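Local structure of putative aspartyl-tRNA synthetase (Leishmania major, 6OD8) at residues L494-A499 with V504-I509; P457-E462 with K510-S515; E322-V327 with S448-S453. The protein probably catalyses the ATP-dependent attachment of L-aspartate to tRNA(Asp), with release of AMP and diphosphate. One frame throughout, in Å; residues are numbered along the deposited sequence.

Contact 1 (L494-A499 with V504-I509); sequences LLLARA and VDLTPI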
loop_
_atom_site.group_PDB
_atom_site.type_symbol
_atom_site.label_atom_id
_atom_site.label_comp_id
_atom_site.label_asym_id
_atom_site.label_seq_id
_atom_site.Cartn_x
_atom_site.Cartn_y
_atom_site.Cartn_z
ATOM N N LEU A 494 -9.379 29.676 -13.634
ATOM C CA LEU A 494 -10.718 29.099 -13.553
ATOM C C LEU A 494 -10.917 28.342 -12.253
ATOM O O LEU A 494 -12.042 28.272 -11.739
ATOM C CB LEU A 494 -10.981 28.187 -14.744
ATOM C CG LEU A 494 -11.413 28.912 -16.015
ATOM C CD1 LEU A 494 -11.606 27.914 -17.135
ATOM C CD2 LEU A 494 -12.697 29.707 -15.770
ATOM N N LEU A 495 -9.840 27.765 -11.711
ATOM C CA LEU A 495 -9.941 27.075 -10.434
ATOM C C LEU A 495 -10.261 28.054 -9.303
ATOM O O LEU A 495 -11.098 27.765 -8.443
ATOM C CB LEU A 495 -8.635 26.306 -10.175
ATOM C CG LEU A 495 -8.440 25.560 -8.865
ATOM C CD1 LEU A 495 -9.381 24.378 -8.766
ATOM C CD2 LEU A 495 -6.996 25.096 -8.760
ATOM N N LEU A 496 -9.637 29.231 -9.307
ATOM C CA LEU A 496 -10.008 30.246 -8.319
ATOM C C LEU A 496 -11.432 30.749 -8.553
ATOM O O LEU A 496 -12.184 30.981 -7.597
ATOM C CB LEU A 496 -9.004 31.402 -8.350
ATOM C CG LEU A 496 -7.592 31.119 -7.816
ATOM C CD1 LEU A 496 -6.639 32.237 -8.201
ATOM C CD2 LEU A 496 -7.604 30.927 -6.300
ATOM N N ALA A 497 -11.827 30.895 -9.819
ATOM C CA ALA A 497 -13.168 31.376 -10.130
ATOM C C ALA A 497 -14.241 30.401 -9.648
ATOM O O ALA A 497 -15.279 30.828 -9.123
ATOM C CB ALA A 497 -13.294 31.626 -11.632
ATOM N N ARG A 498 -14.030 29.090 -9.824
ATOM C CA ARG A 498 -15.050 28.154 -9.355
ATOM C C ARG A 498 -15.096 28.127 -7.828
ATOM O O ARG A 498 -16.183 28.084 -7.236
ATOM C CB ARG A 498 -14.831 26.753 -9.937
ATOM C CG ARG A 498 -15.945 25.747 -9.539
ATOM C CD ARG A 498 -15.887 24.383 -10.268
ATOM N NE ARG A 498 -16.602 23.357 -9.503
ATOM C CZ ARG A 498 -17.927 23.222 -9.494
ATOM N NH1 ARG A 498 -18.684 24.022 -10.238
ATOM N NH2 ARG A 498 -18.499 22.284 -8.758
ATOM N N ALA A 499 -13.932 28.195 -7.172
ATOM C CA ALA A 499 -13.912 28.260 -5.712
ATOM C C ALA A 499 -14.654 29.492 -5.200
ATOM O O ALA A 499 -15.364 29.424 -4.190
ATOM C CB ALA A 499 -12.470 28.255 -5.203
ATOM N N VAL A 504 -15.733 28.973 -1.465
ATOM C CA VAL A 504 -14.689 28.161 -0.851
ATOM C C VAL A 504 -13.424 28.995 -0.731
ATOM O O VAL A 504 -13.028 29.701 -1.671
ATOM C CB VAL A 504 -14.422 26.871 -1.650
ATOM C CG1 VAL A 504 -13.206 26.155 -1.088
ATOM C CG2 VAL A 504 -15.642 25.964 -1.617
ATOM N N ASP A 505 -12.785 28.903 0.431
ATOM C CA ASP A 505 -11.640 29.729 0.770
ATOM C C ASP A 505 -10.363 28.974 0.424
ATOM O O ASP A 505 -10.079 27.921 1.006
ATOM C CB ASP A 505 -11.685 30.082 2.256
ATOM C CG ASP A 505 -10.464 30.841 2.714
ATOM O OD1 ASP A 505 -10.020 31.745 1.972
ATOM O OD2 ASP A 505 -9.961 30.535 3.819
ATOM N N LEU A 506 -9.600 29.503 -0.523
ATOM C CA LEU A 506 -8.383 28.845 -0.967
ATOM C C LEU A 506 -7.132 29.408 -0.307
ATOM O O LEU A 506 -6.034 28.889 -0.560
ATOM C CB LEU A 506 -8.252 28.925 -2.492
ATOM C CG LEU A 506 -9.263 28.142 -3.342
ATOM C CD1 LEU A 506 -8.622 27.676 -4.633
ATOM C CD2 LEU A 506 -9.893 26.957 -2.606
ATOM N N THR A 507 -7.272 30.420 0.557
ATOM C CA THR A 507 -6.118 30.916 1.311
ATOM C C THR A 507 -5.321 29.815 2.009
ATOM O O THR A 507 -4.083 29.924 2.039
ATOM C CB THR A 507 -6.524 31.993 2.344
ATOM O OG1 THR A 507 -7.351 31.439 3.385
ATOM C CG2 THR A 507 -7.243 33.157 1.671
ATOM N N PRO A 508 -5.915 28.759 2.571
ATOM C CA PRO A 508 -5.087 27.726 3.203
ATOM C C PRO A 508 -4.408 26.762 2.242
ATOM O O PRO A 508 -3.706 25.863 2.715
ATOM C CB PRO A 508 -6.094 26.976 4.083
ATOM C CG PRO A 508 -7.337 27.072 3.334
ATOM C CD PRO A 508 -7.345 28.483 2.808
ATOM N N ILE A 509 -4.583 26.874 0.924
ATOM C CA ILE A 509 -3.942 25.899 0.038
ATOM C C ILE A 509 -3.295 26.570 -1.167
ATOM O O ILE A 509 -3.482 26.136 -2.312
ATOM C CB ILE A 509 -4.935 24.815 -0.418
ATOM C CG1 ILE A 509 -6.199 25.448 -1.015
ATOM C CG2 ILE A 509 -5.248 23.874 0.734
ATOM C CD1 ILE A 509 -7.184 24.426 -1.581
#

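Contact 2 (P457-E462 with K510-S515); sequences PFYTME and KEYVDS. With EDO (1,2-ethanediol), chain F; EDO (1,2-ethanediol), chain C; FMT (formic acid), chain L.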
loop_
_atom_site.group_PDB
_atom_site.type_symbol
_atom_site.label_atom_id
_atom_site.label_comp_id
_atom_site.label_asym_id
_atom_site.label_seq_id
_atom_site.Cartn_x
_atom_site.Cartn_y
_atom_site.Cartn_z
ATOM N N PRO A 457 -17.091 19.332 -5.827
ATOM C CA PRO A 457 -16.090 20.236 -5.248
ATOM C C PRO A 457 -15.607 21.289 -6.235
ATOM O O PRO A 457 -15.798 21.191 -7.447
ATOM C CB PRO A 457 -14.937 19.278 -4.881
ATOM C CG PRO A 457 -15.524 17.957 -4.801
ATOM C CD PRO A 457 -16.654 17.926 -5.785
ATOM N N PHE A 458 -14.903 22.288 -5.685
ATOM C CA PHE A 458 -14.468 23.447 -6.461
ATOM C C PHE A 458 -13.485 23.066 -7.567
ATOM O O PHE A 458 -13.378 23.784 -8.566
ATOM C CB PHE A 458 -13.845 24.512 -5.529
ATOM C CG PHE A 458 -12.534 24.092 -4.910
ATOM C CD1 PHE A 458 -11.328 24.492 -5.473
ATOM C CD2 PHE A 458 -12.506 23.274 -3.783
ATOM C CE1 PHE A 458 -10.122 24.086 -4.927
ATOM C CE2 PHE A 458 -11.296 22.861 -3.221
ATOM C CZ PHE A 458 -10.103 23.268 -3.794
ATOM N N TYR A 459 -12.740 21.972 -7.403
ATOM C CA TYR A 459 -11.750 21.558 -8.401
ATOM C C TYR A 459 -12.338 20.725 -9.551
ATOM O O TYR A 459 -11.583 20.267 -10.411
ATOM C CB TYR A 459 -10.607 20.776 -7.739
ATOM C CG TYR A 459 -11.028 19.693 -6.766
ATOM C CD1 TYR A 459 -11.474 18.449 -7.219
ATOM C CD2 TYR A 459 -10.974 19.909 -5.396
ATOM C CE1 TYR A 459 -11.865 17.472 -6.337
ATOM C CE2 TYR A 459 -11.350 18.910 -4.494
ATOM C CZ TYR A 459 -11.798 17.710 -4.976
ATOM O OH TYR A 459 -12.199 16.715 -4.124
ATOM N N THR A 460 -13.656 20.535 -9.603
ATOM C CA THR A 460 -14.270 19.739 -10.670
ATOM C C THR A 460 -14.508 20.593 -11.916
ATOM O O THR A 460 -15.134 21.656 -11.832
ATOM C CB THR A 460 -15.595 19.172 -10.182
ATOM O OG1 THR A 460 -15.370 18.472 -8.953
ATOM C CG2 THR A 460 -16.188 18.216 -11.230
ATOM N N MET A 461 -14.047 20.109 -13.079
ATOM C CA MET A 461 -14.253 20.824 -14.341
ATOM C C MET A 461 -15.721 20.801 -14.748
ATOM O O MET A 461 -16.350 19.739 -14.763
ATOM C CB MET A 461 -13.397 20.205 -15.454
ATOM C CG MET A 461 -13.471 20.951 -16.809
ATOM S SD MET A 461 -12.555 22.494 -16.817
ATOM C CE MET A 461 -10.868 21.856 -17.063
ATOM N N GLU A 462 -16.269 21.981 -15.078
ATOM C CA GLU A 462 -17.648 22.078 -15.552
ATOM C C GLU A 462 -17.755 21.694 -17.036
ATOM O O GLU A 462 -16.795 21.804 -17.802
ATOM C CB GLU A 462 -18.181 23.505 -15.339
ATOM C CG GLU A 462 -18.397 23.856 -13.860
ATOM C CD GLU A 462 -18.389 25.358 -13.584
ATOM O OE1 GLU A 462 -18.375 26.156 -14.549
ATOM O OE2 GLU A 462 -18.393 25.741 -12.391
ATOM N N LYS A 510 -2.524 27.631 -0.924
ATOM C CA LYS A 510 -1.919 28.341 -2.040
ATOM C C LYS A 510 -0.976 27.450 -2.848
ATOM O O LYS A 510 -0.834 27.651 -4.057
ATOM C CB LYS A 510 -1.199 29.597 -1.543
ATOM C CG LYS A 510 -0.014 29.352 -0.616
ATOM C CD LYS A 510 0.609 30.669 -0.153
ATOM C CE LYS A 510 2.044 30.469 0.312
ATOM N NZ LYS A 510 2.151 29.591 1.513
ATOM N N GLU A 511 -0.320 26.466 -2.218
ATOM C CA GLU A 511 0.669 25.684 -2.964
ATOM C C GLU A 511 0.003 24.794 -4.009
ATOM O O GLU A 511 0.549 24.569 -5.098
ATOM C CB GLU A 511 1.518 24.840 -2.006
ATOM C CG GLU A 511 2.476 25.645 -1.152
ATOM C CD GLU A 511 1.907 25.931 0.222
ATOM O OE1 GLU A 511 0.721 25.612 0.455
ATOM O OE2 GLU A 511 2.644 26.465 1.069
ATOM N N TYR A 512 -1.174 24.266 -3.693
ATOM C CA TYR A 512 -1.911 23.464 -4.660
ATOM C C TYR A 512 -2.259 24.294 -5.902
ATOM O O TYR A 512 -1.994 23.880 -7.037
ATOM C CB TYR A 512 -3.152 22.907 -3.963
ATOM C CG TYR A 512 -4.273 22.386 -4.818
ATOM C CD1 TYR A 512 -4.214 21.111 -5.369
ATOM C CD2 TYR A 512 -5.427 23.146 -5.029
ATOM C CE1 TYR A 512 -5.231 20.615 -6.114
ATOM C CE2 TYR A 512 -6.467 22.643 -5.770
ATOM C CZ TYR A 512 -6.369 21.372 -6.309
ATOM O OH TYR A 512 -7.403 20.858 -7.072
ATOM N N VAL A 513 -2.830 25.479 -5.698
ATOM C CA VAL A 513 -3.121 26.377 -6.822
ATOM C C VAL A 513 -1.831 26.710 -7.576
ATOM O O VAL A 513 -1.772 26.642 -8.810
ATOM C CB VAL A 513 -3.817 27.656 -6.320
ATOM C CG1 VAL A 513 -4.046 28.621 -7.476
ATOM C CG2 VAL A 513 -5.149 27.328 -5.613
ATOM N N ASP A 514 -0.771 27.045 -6.834
ATOM C CA ASP A 514 0.514 27.381 -7.445
ATOM C C ASP A 514 1.072 26.237 -8.290
ATOM O O ASP A 514 1.837 26.488 -9.235
ATOM C CB ASP A 514 1.532 27.741 -6.360
ATOM C CG ASP A 514 1.335 29.136 -5.816
ATOM O OD1 ASP A 514 0.477 29.882 -6.356
ATOM O OD2 ASP A 514 2.039 29.476 -4.838
ATOM N N SER A 515 0.738 24.990 -7.956
ATOM C CA SER A 515 1.272 23.861 -8.722
ATOM C C SER A 515 0.755 23.812 -10.152
ATOM O O SER A 515 1.313 23.065 -10.963
ATOM C CB SER A 515 0.972 22.522 -8.032
ATOM O OG SER A 515 -0.380 22.100 -8.202
HETATM C C1 EDO F . -15.088 26.568 -16.346
HETATM O O1 EDO F . -16.511 26.438 -16.533
HETATM C C2 EDO F . -14.495 25.223 -15.907
HETATM O O2 EDO F . -15.176 24.737 -14.741
HETATM C C1 EDO C . -17.284 29.406 -12.385
HETATM O O1 EDO C . -16.842 28.119 -11.925
HETATM C C2 EDO C . -17.595 29.349 -13.881
HETATM O O2 EDO C . -18.929 28.870 -14.096
HETATM C C FMT L . -1.620 22.313 -0.349
HETATM O O1 FMT L . -0.575 21.652 -0.219
HETATM O O2 FMT L . -1.678 23.530 -0.611
#

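Contact 3 (E322-V327 with S448-S453); sequences EHYYEV and SDRFPS. With EDO (1,2-ethanediol), chain E.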
loop_
_atom_site.group_PDB
_atom_site.type_symbol
_atom_site.label_atom_id
_atom_site.label_comp_id
_atom_site.label_asym_id
_atom_site.label_seq_id
_atom_site.Cartn_x
_atom_site.Cartn_y
_atom_site.Cartn_z
ATOM N N GLU A 322 -7.975 13.974 -23.790
ATOM C CA GLU A 322 -9.107 14.747 -24.291
ATOM C C GLU A 322 -10.278 14.803 -23.329
ATOM O O GLU A 322 -10.984 15.811 -23.300
ATOM C CB GLU A 322 -9.616 14.154 -25.634
ATOM C CG GLU A 322 -8.629 14.172 -26.781
ATOM C CD GLU A 322 -9.178 13.494 -28.025
ATOM O OE1 GLU A 322 -10.345 13.756 -28.390
ATOM O OE2 GLU A 322 -8.436 12.708 -28.643
ATOM N N HIS A 323 -10.530 13.736 -22.578
ATOM C CA HIS A 323 -11.854 13.548 -21.994
ATOM C C HIS A 323 -11.753 12.785 -20.682
ATOM O O HIS A 323 -10.949 11.857 -20.544
ATOM C CB HIS A 323 -12.746 12.778 -22.970
ATOM C CG HIS A 323 -14.212 13.011 -22.790
ATOM N ND1 HIS A 323 -14.925 12.487 -21.735
ATOM C CD2 HIS A 323 -15.111 13.671 -23.565
ATOM C CE1 HIS A 323 -16.194 12.850 -21.840
ATOM N NE2 HIS A 323 -16.339 13.554 -22.952
ATOM N N TYR A 324 -12.618 13.144 -19.733
ATOM C CA TYR A 324 -12.645 12.380 -18.498
ATOM C C TYR A 324 -13.164 10.962 -18.685
ATOM O O TYR A 324 -12.996 10.156 -17.766
ATOM C CB TYR A 324 -13.482 13.096 -17.430
ATOM C CG TYR A 324 -14.976 13.015 -17.642
ATOM C CD1 TYR A 324 -15.740 12.054 -16.979
ATOM C CD2 TYR A 324 -15.632 13.911 -18.489
ATOM C CE1 TYR A 324 -17.106 11.978 -17.154
ATOM C CE2 TYR A 324 -16.994 13.843 -18.670
ATOM C CZ TYR A 324 -17.730 12.882 -18.005
ATOM O OH TYR A 324 -19.096 12.828 -18.184
ATOM N N TYR A 325 -13.793 10.624 -19.825
ATOM C CA TYR A 325 -14.100 9.220 -20.083
ATOM C C TYR A 325 -12.840 8.360 -20.107
ATOM O O TYR A 325 -12.938 7.144 -19.932
ATOM C CB TYR A 325 -14.863 9.036 -21.409
ATOM C CG TYR A 325 -16.305 9.507 -21.356
ATOM C CD1 TYR A 325 -17.029 9.724 -22.522
ATOM C CD2 TYR A 325 -16.941 9.744 -20.134
ATOM C CE1 TYR A 325 -18.342 10.178 -22.470
ATOM C CE2 TYR A 325 -18.266 10.186 -20.074
ATOM C CZ TYR A 325 -18.954 10.399 -21.250
ATOM O OH TYR A 325 -20.263 10.833 -21.214
ATOM N N GLU A 326 -11.658 8.959 -20.321
ATOM C CA GLU A 326 -10.422 8.191 -20.209
ATOM C C GLU A 326 -10.206 7.709 -18.778
ATOM O O GLU A 326 -9.689 6.603 -18.558
ATOM C CB GLU A 326 -9.239 9.042 -20.673
ATOM C CG GLU A 326 -9.369 9.452 -22.128
ATOM C CD GLU A 326 -8.367 10.527 -22.523
ATOM O OE1 GLU A 326 -7.203 10.462 -22.070
ATOM O OE2 GLU A 326 -8.753 11.420 -23.293
ATOM N N VAL A 327 -10.579 8.549 -17.801
ATOM C CA VAL A 327 -10.544 8.181 -16.384
ATOM C C VAL A 327 -11.572 7.101 -16.083
ATOM O O VAL A 327 -11.283 6.102 -15.411
ATOM C CB VAL A 327 -10.793 9.417 -15.502
ATOM C CG1 VAL A 327 -10.815 8.995 -14.012
ATOM C CG2 VAL A 327 -9.738 10.484 -15.764
ATOM N N SER A 448 -23.287 6.743 -12.886
ATOM C CA SER A 448 -24.138 7.866 -13.248
ATOM C C SER A 448 -23.224 8.986 -13.707
ATOM O O SER A 448 -22.349 9.415 -12.951
ATOM C CB SER A 448 -24.995 8.340 -12.068
ATOM O OG SER A 448 -25.833 9.446 -12.455
ATOM N N ASP A 449 -23.461 9.475 -14.925
ATOM C CA ASP A 449 -22.550 10.338 -15.659
ATOM C C ASP A 449 -23.052 11.784 -15.685
ATOM O O ASP A 449 -24.232 12.030 -15.948
ATOM C CB ASP A 449 -22.408 9.795 -17.085
ATOM C CG ASP A 449 -21.370 10.511 -17.870
ATOM O OD1 ASP A 449 -20.356 10.903 -17.254
ATOM O OD2 ASP A 449 -21.562 10.683 -19.099
ATOM N N ARG A 450 -22.140 12.731 -15.424
ATOM C CA ARG A 450 -22.347 14.177 -15.557
ATOM C C ARG A 450 -23.154 14.753 -14.401
ATOM O O ARG A 450 -24.313 15.157 -14.579
ATOM C CB ARG A 450 -23.029 14.526 -16.883
ATOM C CG ARG A 450 -22.105 14.844 -18.021
ATOM C CD ARG A 450 -22.867 15.533 -19.155
ATOM N NE ARG A 450 -21.955 16.034 -20.180
ATOM C CZ ARG A 450 -22.176 17.117 -20.918
ATOM N NH1 ARG A 450 -23.287 17.821 -20.742
ATOM N NH2 ARG A 450 -21.284 17.498 -21.825
ATOM N N PHE A 451 -22.534 14.854 -13.234
ATOM C CA PHE A 451 -23.251 15.304 -12.048
ATOM C C PHE A 451 -23.461 16.814 -12.068
ATOM O O PHE A 451 -22.683 17.543 -12.690
ATOM C CB PHE A 451 -22.490 14.916 -10.784
ATOM C CG PHE A 451 -22.972 13.643 -10.175
ATOM C CD1 PHE A 451 -23.547 13.630 -8.917
ATOM C CD2 PHE A 451 -22.878 12.462 -10.884
ATOM C CE1 PHE A 451 -24.007 12.435 -8.345
ATOM C CE2 PHE A 451 -23.330 11.283 -10.340
ATOM C CZ PHE A 451 -23.905 11.267 -9.067
ATOM N N PRO A 452 -24.494 17.300 -11.376
ATOM C CA PRO A 452 -24.704 18.749 -11.300
ATOM C C PRO A 452 -23.553 19.444 -10.578
ATOM O O PRO A 452 -22.973 18.909 -9.623
ATOM C CB PRO A 452 -26.023 18.882 -10.524
ATOM C CG PRO A 452 -26.659 17.531 -10.601
ATOM C CD PRO A 452 -25.531 16.558 -10.632
ATOM N N SER A 453 -23.242 20.654 -11.056
ATOM C CA SER A 453 -22.130 21.435 -10.527
ATOM C C SER A 453 -22.302 21.722 -9.038
ATOM O O SER A 453 -21.327 21.724 -8.277
ATOM C CB SER A 453 -22.006 22.728 -11.336
ATOM O OG SER A 453 -21.560 23.824 -10.546
HETATM C C1 EDO E . -23.766 8.240 -20.271
HETATM O O1 EDO E . -22.401 7.818 -20.308
HETATM C C2 EDO E . -24.682 7.068 -20.622
HETATM O O2 EDO E . -24.892 6.994 -22.037
HETATM O O HOH W 1 -20.011 14.144 -20.516
#

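Contact 1 (L494-A499 with V504-I509)
Val504 meets the end of helix 492-501 through its backbone: its N donates to Ala499 O over 2.8 Å, with an N-H...O angle of 165°. The bond spans five residues, one more than an ordinary alpha-helical bond, so it ties the chain to the helix just as it leaves it. The side chain of Val504 points toward the helix as well, and its CB lies 4.3 Å from Ala499 CB, an apolar contact at the margin of the packing.

Asp505 turns away from the helix and serves the loop instead. Its OD2 is met on the syn side by the hydroxyl of Thr507, while OD1 accepts a long, weak bond from Thr507 N. A short acidic side chain suits this place, since it can reach the hydroxyl and the N-H two residues on.

Leu506 makes the main hydrophobic contact. With CG anti to the carbonyl carbon (chi1 -67°), its branch point comes down on the methyl of Ala499, CG to CB 3.7 Å, and its two methyls, CD1 and CD2, both lie 3.9 Å from that CB. CD1 goes further and meets CD2 of Leu496 at 3.8 Å, one turn back along the helix. The small Ala499 lets the fork sit close to the helix; the longer Leu496 reaches out to meet it. Beyond them, Phe458 and Val513 also touch Leu506.

The loop then bends back: Ile509 N bonds to Leu506 O over 2.9 Å, and Ile509 stands at the N-cap position of helix 510-514. Helix 492-501, the connecting loop and short helix 510-514 thus make a helical insertion, set in the class II synthetase catalytic domain between strand 480-487 and strand 523-529, the latter leading into the motif 3 helix.

Contact 2 (P457-E462 with K510-S515)
Tyr512, on helix 510-514, reaches two neighbouring aromatic residues of the type I turn Pro457-Thr460. Its CG is anti to the backbone N (chi1 163°), which swings the ring off the helix toward the turn. There its CE2 lies 4.0 Å from CE1 of Phe458, the two side chains running past each other in opposite directions. Tyr512 OH lies 3.3 Å from Tyr459 CB; these two side chains cross at about a right angle.

Phe458 and Tyr459 both place CG between the backbone N and the carbonyl carbon, with chi1 of 68° and 47°. With both rings tucked back, CD2 of Tyr459 lies 3.7 Å above the plane of the Phe458 ring, toward its rim, while Pro457 CB lies over the rim of one face of the Tyr459 ring. The turn belongs to the loop between strands 445-449 and 472-477 of the large class II sheet, and helix 276-283 flanks the same site. From that helix Gln280 OE1 bonds the hydroxyl of Tyr512, so a tyrosine serves here as both apolar ring and polar end; Phe516 meets its ring edge-to-face.

Past the turn, Glu462 extends its chain beyond CG and through OE2 forms a salt bridge with Arg498, while OE1 takes hydrogen bonds from two 1,2-ethanediol molecules, probably from the crystallisation liquor, at 2.7 Å from O1 of one and 2.8 Å from O2 of the other.

Contact 3 (E322-V327 with S448-S453)
At the capped N-terminus of helix 325-342, Tyr324 and Tyr325 grip the carboxylate of Asp449, at the end of strand 445-449, one hydroxyl to each oxygen. Tyr324 OH donates to OD1 and Tyr325 OH to OD2, both at a very short 2.5 Å. The acceptors lie near the planes of the phenol rings, at their edges, yet the rings are turned 41° and 47° from the carboxylate plane. A chi1 of -173° stretches the Asp449 carboxylate away from its own backbone N, to where both hydroxyls reach it, and this double donation should stabilise its negative charge.

The strand lies in the central sheet of the class II catalytic domain, and helix 325-342 follows strand 310-319 of motif 2. His323 and Glu326 form a capping box, Glu326 OE2 accepting from His323 N; His323 ND1 adds a capping bond from Tyr325 N at 2.9 Å, in the plane of the imidazole. His323 CE1 also lies 3.2 Å above the centre of the Tyr325 ring, so the capping imidazole packs on the phenol. Just before the cap, Glu322 is hydrogen-bonded to Thr67, Ser70 and His73 of the second subunit.

Arg450 passes alongside, its CG 3.6 Å from Tyr324 OH. Its extended chain puts NE on a water, which accepts from NE at 2.7 Å and donates to Tyr324 OH at 2.8 Å, while NH2 forms a salt bridge with Asp465.

In the fold
All three contacts lie in the class II catalytic domain, on the same side of the chain's centre. Contact 3 closes first along the chain; contact 1 lies nested inside the loop closed by contact 2. Contact 1 uses helix 492-501 and contact 2 the next helix, 510-514, their centres about 7 Å apart; the centre of contact 3 is about 17 Å from that of contact 2 and about 21 Å from that of contact 1. Arg498 joins the three regions, with a salt bridge to Glu462 and probable hydrogen bonds to Pro457 O and Ser453 OG. The helical insertion before motif 3 is thereby tied to the loop leaving strand 445-449, near where contacts 2 and 3 touch the second subunit.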